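Local coordinates for protein adenylyltransferase and sulfurtransferase uba4 (Chaetomium thermophilum, PDB 6YUB) that probably activates ubiquitin-like sulfur-carrier proteins by adenylation and transfers sulfur to them, serving tRNA wobble-uridine thiolation and molybdenum cofactor synthesis, at residues B[160-170]-B[246-256]. Residues are numbered along the deposited sequence; the frame is centred on the assembly and turned at random.
Sequences KSGQLIVLNCP and LVQPTLLIYTY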
loop_
_atom_site.group_PDB
_atom_site.type_symbol
_atom_site.label_atom_id
_atom_site.label_comp_id
_atom_site.label_asym_id
_atom_site.label_seq_id
_atom_site.Cartn_x
_atom_site.Cartn_y
_atom_site.Cartn_z
ATOM N N LYS B 160 -4.229 -11.801 -5.644
ATOM C CA LYS B 160 -4.833 -10.528 -5.279
ATOM C C LYS B 160 -3.879 -9.644 -4.482
ATOM O O LYS B 160 -4.321 -8.853 -3.642
ATOM C CB LYS B 160 -6.113 -10.772 -4.479
ATOM C CG LYS B 160 -5.869 -11.447 -3.132
ATOM C CD LYS B 160 -6.887 -12.545 -2.863
ATOM C CE LYS B 160 -6.735 -13.116 -1.457
ATOM N NZ LYS B 160 -5.419 -13.783 -1.245
ATOM N N SER B 161 -2.577 -9.763 -4.732
ATOM C CA SER B 161 -1.581 -9.114 -3.899
ATOM C C SER B 161 -0.435 -8.596 -4.754
ATOM O O SER B 161 -0.338 -8.882 -5.949
ATOM C CB SER B 161 -1.032 -10.078 -2.835
ATOM O OG SER B 161 0.032 -10.854 -3.365
ATOM N N GLY B 162 0.440 -7.819 -4.115
ATOM C CA GLY B 162 1.676 -7.397 -4.729
ATOM C C GLY B 162 2.845 -7.724 -3.821
ATOM O O GLY B 162 2.679 -8.012 -2.637
ATOM N N GLN B 163 4.043 -7.673 -4.398
ATOM C CA GLN B 163 5.249 -8.044 -3.673
ATOM C C GLN B 163 6.389 -7.110 -4.043
ATOM O O GLN B 163 6.408 -6.528 -5.126
ATOM C CB GLN B 163 5.656 -9.494 -3.971
ATOM C CG GLN B 163 4.584 -10.515 -3.640
ATOM C CD GLN B 163 5.066 -11.942 -3.807
ATOM O OE1 GLN B 163 4.400 -12.889 -3.386
ATOM N NE2 GLN B 163 6.227 -12.104 -4.429
ATOM N N LEU B 164 7.347 -6.983 -3.127
ATOM C CA LEU B 164 8.525 -6.158 -3.351
ATOM C C LEU B 164 9.669 -6.683 -2.500
ATOM O O LEU B 164 9.458 -7.102 -1.357
ATOM C CB LEU B 164 8.248 -4.689 -3.014
ATOM C CG LEU B 164 9.451 -3.746 -3.043
ATOM C CD1 LEU B 164 9.111 -2.483 -3.817
ATOM C CD2 LEU B 164 9.874 -3.399 -1.630
ATOM N N ILE B 165 10.875 -6.667 -3.062
ATOM C CA ILE B 165 12.054 -7.120 -2.335
ATOM C C ILE B 165 13.290 -6.519 -2.986
ATOM O O ILE B 165 13.365 -6.389 -4.210
ATOM C CB ILE B 165 12.128 -8.665 -2.293
ATOM C CG1 ILE B 165 13.272 -9.112 -1.383
ATOM C CG2 ILE B 165 12.311 -9.232 -3.698
ATOM C CD1 ILE B 165 13.123 -10.528 -0.877
ATOM N N VAL B 166 14.262 -6.160 -2.152
ATOM C CA VAL B 166 15.565 -5.676 -2.596
ATOM C C VAL B 166 16.548 -6.836 -2.521
ATOM O O VAL B 166 16.664 -7.504 -1.477
ATOM C CB VAL B 166 16.040 -4.491 -1.741
ATOM C CG1 VAL B 166 17.383 -3.968 -2.236
ATOM C CG2 VAL B 166 14.999 -3.385 -1.748
ATOM N N LEU B 167 17.253 -7.082 -3.624
ATOM C CA LEU B 167 18.108 -8.253 -3.757
ATOM C C LEU B 167 19.523 -7.831 -4.125
ATOM O O LEU B 167 19.738 -6.801 -4.774
ATOM C CB LEU B 167 17.560 -9.220 -4.820
ATOM C CG LEU B 167 16.142 -9.740 -4.589
ATOM C CD1 LEU B 167 15.548 -10.290 -5.880
ATOM C CD2 LEU B 167 16.139 -10.805 -3.500
ATOM N N ASN B 168 20.483 -8.649 -3.706
ATOM C CA ASN B 168 21.890 -8.476 -4.068
ATOM C C ASN B 168 22.358 -7.050 -3.800
ATOM O O ASN B 168 23.070 -6.442 -4.603
ATOM C CB ASN B 168 22.123 -8.863 -5.528
ATOM C CG ASN B 168 23.593 -9.018 -5.863
ATOM O OD1 ASN B 168 24.385 -9.468 -5.038
ATOM N ND2 ASN B 168 23.966 -8.639 -7.086
ATOM N N CYS B 169 21.954 -6.509 -2.653
ATOM C CA CYS B 169 22.317 -5.149 -2.266
ATOM C C CYS B 169 22.828 -5.176 -0.835
ATOM O O CYS B 169 22.080 -5.579 0.075
ATOM C CB CYS B 169 21.115 -4.209 -2.398
ATOM S SG CYS B 169 21.518 -2.462 -2.173
ATOM N N PRO B 170 24.094 -4.787 -0.581
ATOM C CA PRO B 170 25.099 -4.439 -1.604
ATOM C C PRO B 170 25.542 -5.677 -2.379
ATOM O O PRO B 170 25.631 -6.751 -1.788
ATOM C CB PRO B 170 26.243 -3.837 -0.789
ATOM C CG PRO B 170 26.113 -4.454 0.568
ATOM C CD PRO B 170 24.630 -4.650 0.788
ATOM N N LEU B 246 19.417 -5.287 4.522
ATOM C CA LEU B 246 20.023 -5.541 3.221
ATOM C C LEU B 246 20.504 -6.982 3.081
ATOM O O LEU B 246 20.086 -7.689 2.156
ATOM C CB LEU B 246 21.186 -4.565 2.991
ATOM C CG LEU B 246 20.802 -3.091 2.828
ATOM C CD1 LEU B 246 22.047 -2.224 2.681
ATOM C CD2 LEU B 246 19.877 -2.896 1.643
ATOM N N VAL B 247 21.377 -7.442 3.977
ATOM C CA VAL B 247 21.886 -8.809 3.877
ATOM C C VAL B 247 20.755 -9.813 4.052
ATOM O O VAL B 247 20.715 -10.851 3.376
ATOM C CB VAL B 247 23.014 -9.035 4.901
ATOM C CG1 VAL B 247 23.276 -10.523 5.088
ATOM C CG2 VAL B 247 24.281 -8.322 4.447
ATOM N N GLN B 248 19.822 -9.528 4.964
ATOM C CA GLN B 248 18.610 -10.326 5.151
ATOM C C GLN B 248 17.431 -9.405 4.868
ATOM O O GLN B 248 16.888 -8.776 5.787
ATOM C CB GLN B 248 18.538 -10.917 6.556
ATOM C CG GLN B 248 19.508 -12.059 6.785
ATOM C CD GLN B 248 19.282 -12.766 8.110
ATOM O OE1 GLN B 248 18.246 -13.399 8.320
ATOM N NE2 GLN B 248 20.249 -12.654 9.011
ATOM N N PRO B 249 17.007 -9.289 3.613
ATOM C CA PRO B 249 15.979 -8.304 3.263
ATOM C C PRO B 249 14.583 -8.790 3.629
ATOM O O PRO B 249 14.352 -9.959 3.936
ATOM C CB PRO B 249 16.135 -8.157 1.743
ATOM C CG PRO B 249 16.616 -9.520 1.298
ATOM C CD PRO B 249 17.475 -10.054 2.435
ATOM N N THR B 250 13.644 -7.853 3.581
ATOM C CA THR B 250 12.243 -8.124 3.859
ATOM C C THR B 250 11.493 -8.359 2.557
ATOM O O THR B 250 11.696 -7.640 1.574
ATOM C CB THR B 250 11.607 -6.958 4.621
ATOM O OG1 THR B 250 12.237 -6.814 5.901
ATOM C CG2 THR B 250 10.117 -7.182 4.810
ATOM N N LEU B 251 10.629 -9.367 2.555
ATOM C CA LEU B 251 9.693 -9.582 1.455
ATOM C C LEU B 251 8.377 -8.905 1.824
ATOM O O LEU B 251 7.651 -9.384 2.702
ATOM C CB LEU B 251 9.485 -11.069 1.187
ATOM C CG LEU B 251 8.384 -11.392 0.176
ATOM C CD1 LEU B 251 8.688 -10.767 -1.188
ATOM C CD2 LEU B 251 8.192 -12.895 0.044
ATOM N N LEU B 252 8.075 -7.789 1.168
ATOM C CA LEU B 252 6.838 -7.061 1.422
ATOM C C LEU B 252 5.720 -7.671 0.587
ATOM O O LEU B 252 5.870 -7.847 -0.628
ATOM C CB LEU B 252 7.000 -5.580 1.090
ATOM C CG LEU B 252 5.813 -4.689 1.467
ATOM C CD1 LEU B 252 5.673 -4.601 2.977
ATOM C CD2 LEU B 252 5.956 -3.305 0.856
ATOM N N ILE B 253 4.605 -7.990 1.237
ATOM C CA ILE B 253 3.437 -8.556 0.572
ATOM C C ILE B 253 2.230 -7.718 0.962
ATOM O O ILE B 253 1.875 -7.649 2.146
ATOM C CB ILE B 253 3.213 -10.033 0.942
ATOM C CG1 ILE B 253 4.453 -10.860 0.590
ATOM C CG2 ILE B 253 1.976 -10.578 0.234
ATOM C CD1 ILE B 253 4.323 -12.335 0.891
ATOM N N TYR B 254 1.601 -7.086 -0.023
ATOM C CA TYR B 254 0.396 -6.297 0.194
ATOM C C TYR B 254 -0.790 -7.031 -0.415
ATOM O O TYR B 254 -0.834 -7.244 -1.630
ATOM C CB TYR B 254 0.532 -4.902 -0.412
ATOM C CG TYR B 254 -0.748 -4.103 -0.335
ATOM C CD1 TYR B 254 -1.436 -3.978 0.866
ATOM C CD2 TYR B 254 -1.272 -3.482 -1.459
ATOM C CE1 TYR B 254 -2.609 -3.260 0.945
ATOM C CE2 TYR B 254 -2.447 -2.756 -1.390
ATOM C CZ TYR B 254 -3.109 -2.647 -0.188
ATOM O OH TYR B 254 -4.277 -1.932 -0.108
ATOM N N THR B 255 -1.745 -7.410 0.427
ATOM C CA THR B 255 -2.940 -8.123 -0.006
ATOM C C THR B 255 -4.111 -7.151 -0.069
ATOM O O THR B 255 -4.359 -6.402 0.881
ATOM C CB THR B 255 -3.257 -9.281 0.942
ATOM O OG1 THR B 255 -2.131 -10.164 1.008
ATOM C CG2 THR B 255 -4.474 -10.056 0.454
ATOM N N TYR B 256 -4.830 -7.175 -1.189
ATOM C CA TYR B 256 -5.899 -6.219 -1.482
ATOM C C TYR B 256 -7.185 -7.002 -1.709
ATOM O O TYR B 256 -7.294 -7.761 -2.679
ATOM C CB TYR B 256 -5.534 -5.377 -2.703
ATOM C CG TYR B 256 -6.526 -4.297 -3.078
ATOM C CD1 TYR B 256 -7.621 -4.578 -3.886
ATOM C CD2 TYR B 256 -6.349 -2.989 -2.649
ATOM C CE1 TYR B 256 -8.520 -3.593 -4.240
ATOM C CE2 TYR B 256 -7.241 -1.996 -2.997
ATOM C CZ TYR B 256 -8.326 -2.301 -3.795
ATOM O OH TYR B 256 -9.222 -1.312 -4.153
HETATM O O HOH W 1 13.398 -5.720 0.505
#
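Leu246 packs against Cys169 and Pro170, beyond two paired antiparallel strands. Its CD1 meets Pro170 CD at 4.0 Å, the two side chains crossing at about a right angle, and CD2 faces Cys169 SG. Leu246 CG sits beside its own backbone N (chi1 -67°), and the methyls split between these neighbours. Strands 161-167 and 250-255 pair from Ser161-Thr255 to Leu164-Leu252. Gly162-Tyr254 and Leu164-Leu252 each have two backbone hydrogen bonds, with Gln163-Ile253 the non-hydrogen-bonded pair between them. Just before, Lys160 O accepts from Tyr256 N at 3.0 Å, almost straight off the carbonyl, and Lys160 CG lies near Thr255 CG2 at 4.1 Å. Leu164 and Leu252 lie on one face of the sheet, CB to CB 4.4 Å, where Leu164 also touches helix 208-228. Past Ile165 and Leu251 the strands separate. A water bridges the gap, accepting from Val166 N and donating to Thr250 O, both at 2.8 Å. Beside it, Ile165 CB packs on Leu251 CD1 at 4.2 Å, and Ile165 CD1 reaches Pro249 CG. These strands continue the sheet of the ThiF-type adenylation domain past its parallel part. The chemistry implies a seam held by backbone bonds at one end, and by one water and apolar contacts at the other.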